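Local coordinates for protein phosphoribosylaminoimidazole-succinocarboxamide synthase (Saccharomyces cerevisiae, PDB 1OBG) that catalyses the ATP-driven joining of aspartate to the carboxylate of CAIR, giving SAICAR in the de novo synthesis of purine nucleotides, at residues 31-36 with 103-108; 70-75 with 227-232; 111-116 with 161-166; 215-220 with 233-238. One frame throughout, in Å; residues are numbered along the deposited sequence.

Contact 1 of 4, residues 31-36 with 103-108; sequences LFVATD and DRSLLV. With AMP (adenosine monophosphate), chain D; AMP (adenosine monophosphate), chain B.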
# COMPACT_ATOMS: atom_id res chain seq x y z
N LEU A 31 11.30 -11.91 -4.32
CA LEU A 31 10.96 -12.00 -2.91
C LEU A 31 10.84 -10.57 -2.38
O LEU A 31 11.82 -9.81 -2.43
CB LEU A 31 12.00 -12.80 -2.14
CG LEU A 31 11.74 -13.02 -0.63
CD1 LEU A 31 10.71 -14.12 -0.43
CD2 LEU A 31 13.05 -13.40 0.08
N PHE A 32 9.67 -10.22 -1.86
CA PHE A 32 9.44 -8.88 -1.28
C PHE A 32 9.51 -8.98 0.22
O PHE A 32 8.73 -9.73 0.83
CB PHE A 32 8.02 -8.41 -1.60
CG PHE A 32 7.82 -7.91 -3.00
CD1 PHE A 32 6.68 -7.17 -3.32
CD2 PHE A 32 8.75 -8.15 -4.00
CE1 PHE A 32 6.49 -6.70 -4.61
CE2 PHE A 32 8.55 -7.67 -5.30
CZ PHE A 32 7.45 -6.95 -5.61
N VAL A 33 10.42 -8.23 0.83
CA VAL A 33 10.61 -8.35 2.27
C VAL A 33 10.23 -6.99 2.84
O VAL A 33 10.87 -5.98 2.52
CB VAL A 33 12.07 -8.66 2.64
CG1 VAL A 33 12.20 -8.86 4.16
CG2 VAL A 33 12.59 -9.89 1.85
N ALA A 34 9.18 -6.97 3.66
CA ALA A 34 8.75 -5.72 4.27
C ALA A 34 9.55 -5.48 5.55
O ALA A 34 9.51 -6.30 6.50
CB ALA A 34 7.23 -5.76 4.53
N THR A 35 10.30 -4.38 5.58
CA THR A 35 11.07 -4.05 6.77
C THR A 35 10.23 -3.21 7.71
O THR A 35 9.06 -2.92 7.44
CB THR A 35 12.33 -3.28 6.42
OG1 THR A 35 11.97 -1.99 5.88
CG2 THR A 35 13.09 -4.00 5.31
N ASP A 36 10.83 -2.85 8.82
CA ASP A 36 10.16 -2.08 9.84
C ASP A 36 10.44 -0.58 9.70
O ASP A 36 10.20 0.18 10.66
CB ASP A 36 10.61 -2.58 11.20
CG ASP A 36 10.12 -3.95 11.48
OD1 ASP A 36 10.73 -4.62 12.33
OD2 ASP A 36 9.13 -4.43 10.86
N ASP A 103 7.91 -14.33 8.26
CA ASP A 103 6.67 -13.59 8.53
C ASP A 103 6.59 -12.24 7.85
O ASP A 103 5.59 -11.57 7.96
CB ASP A 103 6.46 -13.45 10.04
CG ASP A 103 6.19 -14.78 10.69
OD1 ASP A 103 6.71 -15.07 11.78
OD2 ASP A 103 5.47 -15.62 10.14
N ARG A 104 7.64 -11.84 7.14
CA ARG A 104 7.64 -10.52 6.53
C ARG A 104 7.94 -10.55 5.04
O ARG A 104 8.14 -9.51 4.41
CB ARG A 104 8.60 -9.57 7.28
CG ARG A 104 10.02 -10.02 7.39
CD ARG A 104 10.94 -8.95 8.02
NE ARG A 104 10.75 -8.79 9.48
CZ ARG A 104 10.33 -7.66 10.05
NH1 ARG A 104 10.01 -6.60 9.30
NH2 ARG A 104 10.21 -7.59 11.37
N SER A 105 7.93 -11.76 4.48
CA SER A 105 8.34 -11.96 3.09
C SER A 105 7.25 -12.51 2.20
O SER A 105 6.53 -13.43 2.59
CB SER A 105 9.50 -12.94 3.08
OG SER A 105 10.53 -12.35 3.85
N LEU A 106 7.15 -11.97 0.99
CA LEU A 106 6.24 -12.54 -0.01
C LEU A 106 6.98 -12.98 -1.24
O LEU A 106 7.76 -12.21 -1.81
CB LEU A 106 5.15 -11.55 -0.42
CG LEU A 106 4.25 -11.05 0.72
CD1 LEU A 106 3.38 -9.91 0.22
CD2 LEU A 106 3.40 -12.19 1.22
N LEU A 107 6.71 -14.22 -1.65
CA LEU A 107 7.26 -14.81 -2.85
C LEU A 107 6.28 -14.57 -3.98
O LEU A 107 5.12 -15.00 -3.91
CB LEU A 107 7.52 -16.32 -2.62
CG LEU A 107 8.35 -16.98 -3.71
CD1 LEU A 107 9.81 -16.51 -3.67
CD2 LEU A 107 8.25 -18.52 -3.62
N VAL A 108 6.72 -13.88 -5.03
CA VAL A 108 5.75 -13.46 -6.04
C VAL A 108 6.24 -13.69 -7.44
O VAL A 108 7.45 -13.71 -7.67
CB VAL A 108 5.37 -11.96 -5.89
CG1 VAL A 108 4.83 -11.69 -4.46
CG2 VAL A 108 6.56 -11.05 -6.22
P AMP D . -2.15 -20.91 2.33
O1P AMP D . -2.83 -19.74 1.59
O2P AMP D . -1.14 -21.56 1.46
O3P AMP D . -3.26 -21.97 2.85
O5' AMP D . -1.44 -20.44 3.69
C5' AMP D . -0.16 -20.91 4.06
C4' AMP D . 0.67 -19.77 4.67
O4' AMP D . 1.69 -19.41 3.76
C3' AMP D . -0.18 -18.53 4.94
O3' AMP D . 0.25 -17.85 6.10
C2' AMP D . 0.09 -17.69 3.70
O2' AMP D . -0.15 -16.32 3.91
C1' AMP D . 1.53 -18.06 3.36
N9 AMP D . 1.81 -17.89 1.92
C8 AMP D . 1.10 -18.39 0.85
N7 AMP D . 1.69 -17.99 -0.30
C5 AMP D . 2.77 -17.25 0.02
C6 AMP D . 3.72 -16.61 -0.76
N6 AMP D . 3.57 -16.56 -2.09
N1 AMP D . 4.73 -15.91 -0.13
C2 AMP D . 4.81 -15.85 1.24
N3 AMP D . 3.87 -16.49 2.02
C4 AMP D . 2.86 -17.17 1.41
P AMP B . 8.29 -0.69 -4.21
O1P AMP B . 7.01 -0.53 -3.40
O2P AMP B . 9.39 -1.33 -3.44
O3P AMP B . 8.77 0.75 -4.77
O5' AMP B . 8.00 -1.65 -5.46
C5' AMP B . 9.09 -2.04 -6.25
C4' AMP B . 8.62 -2.15 -7.69
O4' AMP B . 8.13 -3.46 -7.91
C3' AMP B . 7.49 -1.17 -7.98
O3' AMP B . 7.83 -0.43 -9.12
C2' AMP B . 6.30 -2.07 -8.28
O2' AMP B . 5.53 -1.52 -9.31
C1' AMP B . 6.99 -3.36 -8.71
N9 AMP B . 6.18 -4.59 -8.57
C8 AMP B . 5.23 -4.92 -7.63
N7 AMP B . 4.76 -6.16 -7.92
C5 AMP B . 5.40 -6.62 -9.03
C6 AMP B . 5.32 -7.81 -9.76
N6 AMP B . 4.63 -8.87 -9.32
N1 AMP B . 6.13 -7.96 -10.88
C2 AMP B . 7.01 -6.97 -11.26
N3 AMP B . 7.08 -5.80 -10.52
C4 AMP B . 6.29 -5.64 -9.44
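In the four-stranded antiparallel sheet of strands 13-16, 20-24, 29-34 and 105-109, Phe32 and Leu106 form a hydrogen-bonded pair between the last two. Phe32 N donates to Leu106 O at 2.8 Å, Leu106 N to Phe32 O and Ala34 N to Arg104 O. Leu31 with Leu107 and Val33 with Ser105 are the non-hydrogen-bonded pairs, on one face. On the other face Val108 CG2 sits over the Phe32 ring, 4.2 Å from its centroid, in a CH-pi contact, while the adenosine monophosphate of chain B lies at the ring edge. Just past strand 29-34 and before 105-109, the Arg104 chain, bent at chi3 (73°), turns its guanidinium back to Asp36. The grip is end-on: Arg104 NH1 meets Asp36 OD2 at 2.8 Å from above the carboxylate plane, and Arg104 NH2 reaches Asp36 OD1 at 3.2 Å. Backbone N-H groups of Gly53 (to OD2) and of Ile2 and Glu51 (to OD1) also bond this carboxylate. Arg104 NH1 also bonds Ala34 O in the carbonyl plane. On 105-109, an outermost strand, Leu107 N bonds N1 of the adenosine monophosphate of chain D at 3.0 Å and Leu107 O accepts from its N6, a donor-acceptor pair common in adenine-binding sites.

Contact 2 of 4, residues 70-75 with 227-232; sequences DVRNHL and EIILVD. With AMP (adenosine monophosphate), chain B.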
# COMPACT_ATOMS: atom_id res chain seq x y z
N ASP A 70 -11.95 -12.60 -6.74
CA ASP A 70 -12.25 -11.41 -7.53
C ASP A 70 -11.17 -11.07 -8.52
O ASP A 70 -11.41 -10.40 -9.52
CB ASP A 70 -12.46 -10.22 -6.62
CG ASP A 70 -13.61 -10.42 -5.67
OD1 ASP A 70 -14.74 -10.53 -6.15
OD2 ASP A 70 -13.46 -10.50 -4.42
N VAL A 71 -9.96 -11.52 -8.24
CA VAL A 71 -8.84 -11.17 -9.09
C VAL A 71 -7.67 -12.10 -8.81
O VAL A 71 -7.46 -12.53 -7.67
CB VAL A 71 -8.44 -9.65 -8.87
CG1 VAL A 71 -7.93 -9.39 -7.43
CG2 VAL A 71 -7.46 -9.17 -9.93
N ARG A 72 -6.94 -12.42 -9.86
CA ARG A 72 -5.69 -13.17 -9.72
C ARG A 72 -4.67 -12.24 -9.07
O ARG A 72 -4.68 -11.03 -9.31
CB ARG A 72 -5.13 -13.54 -11.08
CG ARG A 72 -5.56 -14.90 -11.60
CD ARG A 72 -4.95 -15.25 -12.99
NE ARG A 72 -3.52 -15.59 -12.95
CZ ARG A 72 -2.72 -15.65 -14.03
NH1 ARG A 72 -3.21 -15.40 -15.24
NH2 ARG A 72 -1.44 -15.97 -13.90
N ASN A 73 -3.80 -12.80 -8.25
CA ASN A 73 -2.72 -11.98 -7.67
C ASN A 73 -1.36 -12.58 -7.99
O ASN A 73 -1.27 -13.69 -8.54
CB ASN A 73 -2.92 -11.77 -6.17
CG ASN A 73 -2.94 -13.08 -5.40
OD1 ASN A 73 -3.95 -13.43 -4.76
ND2 ASN A 73 -1.83 -13.80 -5.45
N HIS A 74 -0.30 -11.85 -7.65
CA HIS A 74 1.04 -12.29 -8.00
C HIS A 74 1.72 -13.29 -7.05
O HIS A 74 2.86 -13.68 -7.28
CB HIS A 74 1.97 -11.09 -8.29
CG HIS A 74 2.29 -10.21 -7.10
ND1 HIS A 74 1.62 -10.26 -5.90
CD2 HIS A 74 3.21 -9.23 -6.96
CE1 HIS A 74 2.13 -9.37 -5.06
NE2 HIS A 74 3.09 -8.73 -5.69
N LEU A 75 1.04 -13.70 -5.98
CA LEU A 75 1.67 -14.62 -5.03
C LEU A 75 1.99 -15.95 -5.71
O LEU A 75 1.16 -16.47 -6.48
CB LEU A 75 0.78 -14.89 -3.81
CG LEU A 75 0.45 -13.67 -2.93
CD1 LEU A 75 -0.48 -14.10 -1.79
CD2 LEU A 75 1.72 -12.99 -2.40
N GLU A 227 -5.34 -11.61 -18.83
CA GLU A 227 -5.89 -11.41 -17.49
C GLU A 227 -5.13 -10.31 -16.76
O GLU A 227 -3.91 -10.22 -16.83
CB GLU A 227 -5.76 -12.69 -16.67
CG GLU A 227 -6.76 -13.78 -16.99
CD GLU A 227 -6.50 -15.04 -16.18
OE1 GLU A 227 -7.25 -15.29 -15.21
OE2 GLU A 227 -5.53 -15.78 -16.50
N ILE A 228 -5.88 -9.49 -16.04
CA ILE A 228 -5.27 -8.49 -15.17
C ILE A 228 -4.88 -9.14 -13.82
O ILE A 228 -5.66 -9.90 -13.26
CB ILE A 228 -6.22 -7.29 -14.99
CG1 ILE A 228 -6.47 -6.62 -16.35
CG2 ILE A 228 -5.65 -6.30 -13.97
CD1 ILE A 228 -7.55 -5.50 -16.34
N ILE A 229 -3.69 -8.83 -13.32
CA ILE A 229 -3.18 -9.42 -12.09
C ILE A 229 -2.92 -8.34 -11.07
O ILE A 229 -2.33 -7.31 -11.39
CB ILE A 229 -1.82 -10.17 -12.32
CG1 ILE A 229 -1.85 -11.08 -13.57
CG2 ILE A 229 -1.36 -10.93 -11.05
CD1 ILE A 229 -2.78 -12.23 -13.48
N LEU A 230 -3.34 -8.58 -9.84
CA LEU A 230 -3.05 -7.68 -8.75
C LEU A 230 -1.61 -7.89 -8.33
O LEU A 230 -1.19 -9.01 -7.99
CB LEU A 230 -3.98 -7.93 -7.57
CG LEU A 230 -4.05 -6.92 -6.44
CD1 LEU A 230 -4.26 -5.50 -6.97
CD2 LEU A 230 -5.16 -7.35 -5.48
N VAL A 231 -0.84 -6.82 -8.35
CA VAL A 231 0.56 -6.95 -7.95
C VAL A 231 0.86 -6.00 -6.77
O VAL A 231 -0.05 -5.44 -6.16
CB VAL A 231 1.53 -6.81 -9.18
CG1 VAL A 231 1.15 -7.82 -10.29
CG2 VAL A 231 1.54 -5.36 -9.75
N ASP A 232 2.13 -5.84 -6.43
CA ASP A 232 2.48 -4.91 -5.36
C ASP A 232 1.80 -5.27 -4.03
O ASP A 232 1.39 -6.40 -3.83
CB ASP A 232 2.17 -3.48 -5.77
CG ASP A 232 3.08 -2.47 -5.09
OD1 ASP A 232 4.29 -2.76 -4.94
OD2 ASP A 232 2.66 -1.36 -4.67
P AMP B . 8.29 -0.69 -4.21
O1P AMP B . 7.01 -0.53 -3.40
O2P AMP B . 9.39 -1.33 -3.44
O3P AMP B . 8.77 0.75 -4.77
O5' AMP B . 8.00 -1.65 -5.46
C5' AMP B . 9.09 -2.04 -6.25
C4' AMP B . 8.62 -2.15 -7.69
O4' AMP B . 8.13 -3.46 -7.91
C3' AMP B . 7.49 -1.17 -7.98
O3' AMP B . 7.83 -0.43 -9.12
C2' AMP B . 6.30 -2.07 -8.28
O2' AMP B . 5.53 -1.52 -9.31
C1' AMP B . 6.99 -3.36 -8.71
N9 AMP B . 6.18 -4.59 -8.57
C8 AMP B . 5.23 -4.92 -7.63
N7 AMP B . 4.76 -6.16 -7.92
C5 AMP B . 5.40 -6.62 -9.03
C6 AMP B . 5.32 -7.81 -9.76
N6 AMP B . 4.63 -8.87 -9.32
N1 AMP B . 6.13 -7.96 -10.88
C2 AMP B . 7.01 -6.97 -11.26
N3 AMP B . 7.08 -5.80 -10.52
C4 AMP B . 6.29 -5.64 -9.44
O HOH W 1 -7.79 -11.41 -12.59
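Arg72 and Leu230 join the weakly bonded strand 72-73 to strand 228-230 in a short parallel pairing, the touching parts splayed by 57°, through a nearly straight bond from Leu230 N to Arg72 O (2.8 Å). Asn73 pairs with Leu230, their CA atoms 4.4 Å apart, and His74 N adds a weak bond to Leu230 O. A water bridges the backbones, accepting from Arg72 N and donating to Ile228 O. The Arg72 guanidinium is covered on one face by Ile229 CD1, 3.4 Å above its plane and over its centre. Arg72 NH1 bonds Glu227 OE2 at 2.7 Å from well above the carboxylate plane; the two flat groups are turned 45° apart, and Thr225 also bonds OE2. His74 CG stands between its backbone N and carbonyl carbon (chi1 67°), which lays the imidazole over Val231 CA, 3.7 Å from the ring centroid in a CH-pi contact. Val71 CG1 packs crosswise on Leu230 CD2. Asp232 N donates to N7 of the adenosine monophosphate of chain B at 3.0 Å, while Arg20 holds the Asp232 carboxylate. Ion pair and apolar cover are likely to fix the guanidinium's orientation, whereas the bond to N7 uses backbone alone.

Contact 3 of 4, residues 111-116 with 161-166; sequences HKLIPL and STKAEQ. With AMP (adenosine monophosphate), chain B.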
# COMPACT_ATOMS: atom_id res chain seq x y z
N HIS A 111 5.63 -9.87 -13.15
CA HIS A 111 4.73 -9.64 -14.29
C HIS A 111 5.00 -8.34 -14.97
O HIS A 111 5.53 -7.40 -14.38
CB HIS A 111 3.26 -9.62 -13.84
CG HIS A 111 2.73 -10.98 -13.54
ND1 HIS A 111 2.53 -11.92 -14.53
CD2 HIS A 111 2.37 -11.57 -12.38
CE1 HIS A 111 2.07 -13.03 -13.98
NE2 HIS A 111 1.96 -12.84 -12.68
N LYS A 112 4.60 -8.27 -16.23
CA LYS A 112 4.59 -6.99 -16.93
C LYS A 112 3.51 -6.09 -16.32
O LYS A 112 2.36 -6.49 -16.22
CB LYS A 112 4.28 -7.24 -18.41
CG LYS A 112 4.70 -6.08 -19.30
CD LYS A 112 3.51 -5.58 -20.10
CE LYS A 112 3.39 -6.33 -21.42
NZ LYS A 112 3.37 -5.42 -22.62
N LEU A 113 3.91 -4.89 -15.94
CA LEU A 113 3.03 -3.94 -15.26
C LEU A 113 2.24 -3.07 -16.23
O LEU A 113 2.74 -2.69 -17.30
CB LEU A 113 3.86 -3.05 -14.35
CG LEU A 113 4.78 -3.76 -13.34
CD1 LEU A 113 5.49 -2.75 -12.42
CD2 LEU A 113 4.02 -4.80 -12.52
N ILE A 114 1.00 -2.77 -15.87
CA ILE A 114 0.25 -1.74 -16.59
C ILE A 114 0.80 -0.43 -16.05
O ILE A 114 0.88 -0.22 -14.82
CB ILE A 114 -1.28 -1.88 -16.40
CG1 ILE A 114 -1.77 -3.20 -17.02
CG2 ILE A 114 -2.00 -0.68 -17.01
CD1 ILE A 114 -3.19 -3.62 -16.59
N PRO A 115 1.26 0.43 -16.95
CA PRO A 115 2.00 1.64 -16.53
C PRO A 115 1.10 2.79 -16.03
O PRO A 115 1.11 3.88 -16.61
CB PRO A 115 2.77 2.01 -17.81
CG PRO A 115 1.86 1.60 -18.92
CD PRO A 115 1.18 0.32 -18.43
N LEU A 116 0.33 2.53 -14.96
CA LEU A 116 -0.56 3.51 -14.32
C LEU A 116 -0.49 3.26 -12.84
O LEU A 116 -0.30 2.11 -12.43
CB LEU A 116 -2.01 3.27 -14.74
CG LEU A 116 -2.49 3.51 -16.17
CD1 LEU A 116 -3.96 3.08 -16.31
CD2 LEU A 116 -2.31 4.99 -16.53
N SER A 161 -2.80 8.12 -12.06
CA SER A 161 -1.65 8.95 -12.33
C SER A 161 -0.70 8.10 -13.15
O SER A 161 -0.84 6.86 -13.21
CB SER A 161 -1.04 9.49 -11.03
OG SER A 161 -0.12 8.56 -10.48
N THR A 162 0.25 8.75 -13.83
CA THR A 162 1.26 8.02 -14.58
C THR A 162 2.10 7.28 -13.58
O THR A 162 2.06 7.58 -12.38
CB THR A 162 2.16 8.95 -15.42
OG1 THR A 162 2.70 9.96 -14.55
CG2 THR A 162 1.31 9.72 -16.45
N LYS A 163 2.87 6.32 -14.05
CA LYS A 163 3.78 5.59 -13.18
C LYS A 163 5.18 5.93 -13.68
O LYS A 163 5.70 5.27 -14.57
CB LYS A 163 3.48 4.09 -13.26
CG LYS A 163 4.29 3.24 -12.28
CD LYS A 163 3.67 1.84 -12.16
CE LYS A 163 4.75 0.78 -12.01
NZ LYS A 163 5.61 1.03 -10.82
N ALA A 164 5.76 6.96 -13.09
CA ALA A 164 6.96 7.56 -13.66
C ALA A 164 8.20 6.68 -13.48
O ALA A 164 8.46 6.17 -12.39
CB ALA A 164 7.19 8.93 -13.08
N GLU A 165 8.95 6.51 -14.57
CA GLU A 165 10.28 5.90 -14.52
C GLU A 165 11.25 6.79 -13.73
O GLU A 165 11.09 8.01 -13.70
CB GLU A 165 10.81 5.63 -15.93
CG GLU A 165 10.41 4.27 -16.48
CD GLU A 165 10.63 4.14 -17.97
OE1 GLU A 165 11.41 4.94 -18.56
OE2 GLU A 165 10.03 3.22 -18.57
N GLN A 166 12.24 6.16 -13.11
CA GLN A 166 13.18 6.89 -12.26
C GLN A 166 13.65 8.18 -12.92
O GLN A 166 13.99 8.21 -14.11
CB GLN A 166 14.38 6.00 -11.91
CG GLN A 166 14.31 5.37 -10.52
CD GLN A 166 13.23 4.29 -10.39
OE1 GLN A 166 12.86 3.64 -11.37
NE2 GLN A 166 12.73 4.11 -9.17
P AMP B . 8.29 -0.69 -4.21
O1P AMP B . 7.01 -0.53 -3.40
O2P AMP B . 9.39 -1.33 -3.44
O3P AMP B . 8.77 0.75 -4.77
O5' AMP B . 8.00 -1.65 -5.46
C5' AMP B . 9.09 -2.04 -6.25
C4' AMP B . 8.62 -2.15 -7.69
O4' AMP B . 8.13 -3.46 -7.91
C3' AMP B . 7.49 -1.17 -7.98
O3' AMP B . 7.83 -0.43 -9.12
C2' AMP B . 6.30 -2.07 -8.28
O2' AMP B . 5.53 -1.52 -9.31
C1' AMP B . 6.99 -3.36 -8.71
N9 AMP B . 6.18 -4.59 -8.57
C8 AMP B . 5.23 -4.92 -7.63
N7 AMP B . 4.76 -6.16 -7.92
C5 AMP B . 5.40 -6.62 -9.03
C6 AMP B . 5.32 -7.81 -9.76
N6 AMP B . 4.63 -8.87 -9.32
N1 AMP B . 6.13 -7.96 -10.88
C2 AMP B . 7.01 -6.97 -11.26
N3 AMP B . 7.08 -5.80 -10.52
C4 AMP B . 6.29 -5.64 -9.44
O HOH W 2 2.90 5.86 -16.96
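Leu113 and Lys163 meet beside the ribose of the adenosine monophosphate of chain B, crossing at about a right angle with Leu113 CD1 3.6 Å from Lys163 CE. The leucine has CG anti to its carbonyl carbon (chi1 -53°), and its two methyls divide the ligand: Leu113 CD1 lies 3.3 Å from O2', whereas CD2 lies against the adenine, 3.8 Å from N3. Lys163 leaves its backbone with CG anti to N (chi1 -175°), passes CB over the Pro115-Leu116 peptide, 3.9 Å from Pro115 C, and then bends at chi3 and chi4. Those bends bring Lys163 NZ to the ribose hydroxyls, 3.0 Å from O2' with a weaker bond to O3'. The segments lie at the ends of the antiparallel neighbours 112-121 and 152-162 of the mixed sheet, and Pro115 centres an inverse gamma turn closed by Leu116 N to Ile114 O. A water bridges the two backbones, donating to Pro115 O and accepting from Lys163 N. With an alanine at Leu113, the lysine methylenes and the adenine would probably lose their shared apolar support, leaving the end of the Lys163 chain freer to turn. At the start of its segment, His111 N donates to adenine N1 at 3.0 Å.

Contact 4 of 4, residues 215-220 with 233-238; sequences TKFEFG and EVLTPD. With MG (magnesium ion), chain E; AMP (adenosine monophosphate), chain B.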
# COMPACT_ATOMS: atom_id res chain seq x y z
N THR A 215 -7.08 4.43 -2.17
CA THR A 215 -6.05 3.42 -2.19
C THR A 215 -5.37 3.43 -3.55
O THR A 215 -5.96 3.86 -4.52
CB THR A 215 -6.64 2.02 -1.84
OG1 THR A 215 -5.57 1.14 -1.47
CG2 THR A 215 -7.29 1.36 -3.06
N LYS A 216 -4.13 2.95 -3.59
CA LYS A 216 -3.38 2.88 -4.82
C LYS A 216 -3.23 1.38 -5.18
O LYS A 216 -2.66 0.60 -4.42
CB LYS A 216 -2.02 3.55 -4.58
CG LYS A 216 -1.06 3.52 -5.78
CD LYS A 216 0.24 4.28 -5.47
CE LYS A 216 1.36 3.33 -5.02
NZ LYS A 216 1.17 1.91 -5.47
N PHE A 217 -3.76 0.96 -6.32
CA PHE A 217 -3.53 -0.40 -6.77
C PHE A 217 -2.45 -0.36 -7.85
O PHE A 217 -2.28 0.65 -8.55
CB PHE A 217 -4.79 -1.02 -7.42
CG PHE A 217 -5.93 -1.31 -6.45
CD1 PHE A 217 -5.76 -2.18 -5.35
CD2 PHE A 217 -7.18 -0.74 -6.66
CE1 PHE A 217 -6.86 -2.45 -4.48
CE2 PHE A 217 -8.26 -1.01 -5.80
CZ PHE A 217 -8.10 -1.85 -4.73
N GLU A 218 -1.75 -1.47 -8.01
CA GLU A 218 -0.98 -1.66 -9.22
C GLU A 218 -1.36 -2.99 -9.84
O GLU A 218 -1.58 -3.95 -9.13
CB GLU A 218 0.51 -1.60 -8.90
CG GLU A 218 0.93 -0.16 -8.65
CD GLU A 218 2.41 -0.02 -8.34
OE1 GLU A 218 2.82 1.14 -8.12
OE2 GLU A 218 3.12 -1.04 -8.33
N PHE A 219 -1.45 -3.00 -11.17
CA PHE A 219 -1.88 -4.15 -11.92
C PHE A 219 -0.82 -4.55 -12.92
O PHE A 219 -0.16 -3.71 -13.55
CB PHE A 219 -3.18 -3.85 -12.68
CG PHE A 219 -4.39 -3.62 -11.79
CD1 PHE A 219 -4.74 -4.52 -10.80
CD2 PHE A 219 -5.18 -2.51 -11.98
CE1 PHE A 219 -5.87 -4.30 -9.99
CE2 PHE A 219 -6.31 -2.29 -11.17
CZ PHE A 219 -6.64 -3.19 -10.17
N GLY A 220 -0.68 -5.86 -13.05
CA GLY A 220 0.07 -6.45 -14.12
C GLY A 220 -0.90 -7.09 -15.09
O GLY A 220 -2.11 -7.17 -14.85
N GLU A 233 1.69 -4.31 -3.12
CA GLU A 233 1.00 -4.54 -1.85
C GLU A 233 -0.39 -3.95 -1.99
O GLU A 233 -0.61 -3.02 -2.77
CB GLU A 233 1.77 -3.94 -0.65
CG GLU A 233 1.06 -2.78 0.07
CD GLU A 233 1.93 -2.02 1.07
OE1 GLU A 233 2.07 -0.79 0.90
OE2 GLU A 233 2.47 -2.63 2.04
N VAL A 234 -1.31 -4.51 -1.23
CA VAL A 234 -2.70 -4.18 -1.34
C VAL A 234 -3.26 -3.71 0.00
O VAL A 234 -3.13 -4.41 1.03
CB VAL A 234 -3.47 -5.43 -1.89
CG1 VAL A 234 -3.14 -6.68 -1.08
CG2 VAL A 234 -4.93 -5.22 -1.87
N LEU A 235 -3.87 -2.52 -0.01
CA LEU A 235 -4.74 -2.03 1.07
C LEU A 235 -4.08 -2.00 2.45
O LEU A 235 -4.69 -2.35 3.47
CB LEU A 235 -6.04 -2.85 1.13
CG LEU A 235 -7.34 -2.55 0.37
CD1 LEU A 235 -7.56 -1.07 -0.05
CD2 LEU A 235 -7.56 -3.52 -0.78
N THR A 236 -2.81 -1.60 2.49
CA THR A 236 -2.17 -1.36 3.77
C THR A 236 -2.16 0.17 4.01
O THR A 236 -2.36 0.93 3.07
CB THR A 236 -0.73 -1.83 3.77
OG1 THR A 236 0.01 -1.02 2.86
CG2 THR A 236 -0.59 -3.24 3.25
N PRO A 237 -1.90 0.59 5.24
CA PRO A 237 -1.81 2.02 5.54
C PRO A 237 -0.69 2.75 4.80
O PRO A 237 -0.74 3.97 4.73
CB PRO A 237 -1.57 2.06 7.06
CG PRO A 237 -1.80 0.66 7.57
CD PRO A 237 -1.67 -0.26 6.42
N ASP A 238 0.29 2.05 4.25
CA ASP A 238 1.32 2.69 3.44
C ASP A 238 0.81 2.96 2.02
O ASP A 238 1.33 3.83 1.34
CB ASP A 238 2.59 1.83 3.38
CG ASP A 238 3.41 1.88 4.67
OD1 ASP A 238 4.30 1.01 4.84
OD2 ASP A 238 3.25 2.76 5.56
MG MG E . 2.14 3.15 7.18
P AMP B . 8.29 -0.69 -4.21
O1P AMP B . 7.01 -0.53 -3.40
O2P AMP B . 9.39 -1.33 -3.44
O3P AMP B . 8.77 0.75 -4.77
O5' AMP B . 8.00 -1.65 -5.46
C5' AMP B . 9.09 -2.04 -6.25
C4' AMP B . 8.62 -2.15 -7.69
O4' AMP B . 8.13 -3.46 -7.91
C3' AMP B . 7.49 -1.17 -7.98
O3' AMP B . 7.83 -0.43 -9.12
C2' AMP B . 6.30 -2.07 -8.28
O2' AMP B . 5.53 -1.52 -9.31
C1' AMP B . 6.99 -3.36 -8.71
N9 AMP B . 6.18 -4.59 -8.57
C8 AMP B . 5.23 -4.92 -7.63
N7 AMP B . 4.76 -6.16 -7.92
C5 AMP B . 5.40 -6.62 -9.03
C6 AMP B . 5.32 -7.81 -9.76
N6 AMP B . 4.63 -8.87 -9.32
N1 AMP B . 6.13 -7.96 -10.88
C2 AMP B . 7.01 -6.97 -11.26
N3 AMP B . 7.08 -5.80 -10.52
C4 AMP B . 6.29 -5.64 -9.44
O HOH W 3 -3.70 -0.64 -2.14
O HOH W 4 -1.82 -3.24 -5.86
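The Phe217 ring carries Thr215 CG2 on one face, 3.7 Å above the plane and offset toward the rim, while Leu235 CD2 and Val234 CG2 lie at its edge near the plane. The closer of these two methyls, Leu235 CD2, is 3.9 Å from Phe217 CE1. The other branch, Leu235 CD1, crosses to Thr215 and stops 3.3 Å from OG1. That hydroxyl is anti to the Thr215 backbone N (chi1 -163°); Thr215 OG1 bonds Ser240 OG and a water at 2.7 Å. The same water donates to Lys216 O and accepts from Leu235 N, tying strand 210-221 of the mixed sheet to the loop that follows strand 228-230. This loop leads to the magnesium site, where Asp238 OD2 binds the metal at 2.0 Å beside Asp258 and Tyr291. On segment 215-220, Glu218 OE2 accepts a hydrogen bond from O2' of the adenosine monophosphate of chain B at 2.6 Å. Glu218 OE1 forms a salt bridge with Lys216 NZ, 3.2 Å away, with a weak hydrogen bond. Replacing Glu218 with an alanine would probably leave the ribose O2' without this acceptor and Lys216 without its closest carboxylate partner. A second water accepts from Glu218 N.

How the contacts relate
Contacts 1, 2 and 4 are largely buried, whereas contact 3 is partly open to solvent. Contacts 2, 3 and 4 share the mixed sheet: strand 210-221 of contact 4 has strand 228-230 of contact 2 and strand 112-121 of contact 3 as neighbours, with probable backbone hydrogen bonds to both. Contact 1 belongs to the other sheet, yet touches contact 2 where Val108 and Phe32 pack on His74. All four reach the nucleotide of chain B. Contact 1 has regular strand pairing, contact 2 a short parallel pairing; contacts 3 and 4 rely on packing and bridging waters. Hydrogen bonds to the chain B base come from contacts 2 and 3, those to its ribose from 3 and 4; contact 1 reads the base of chain D.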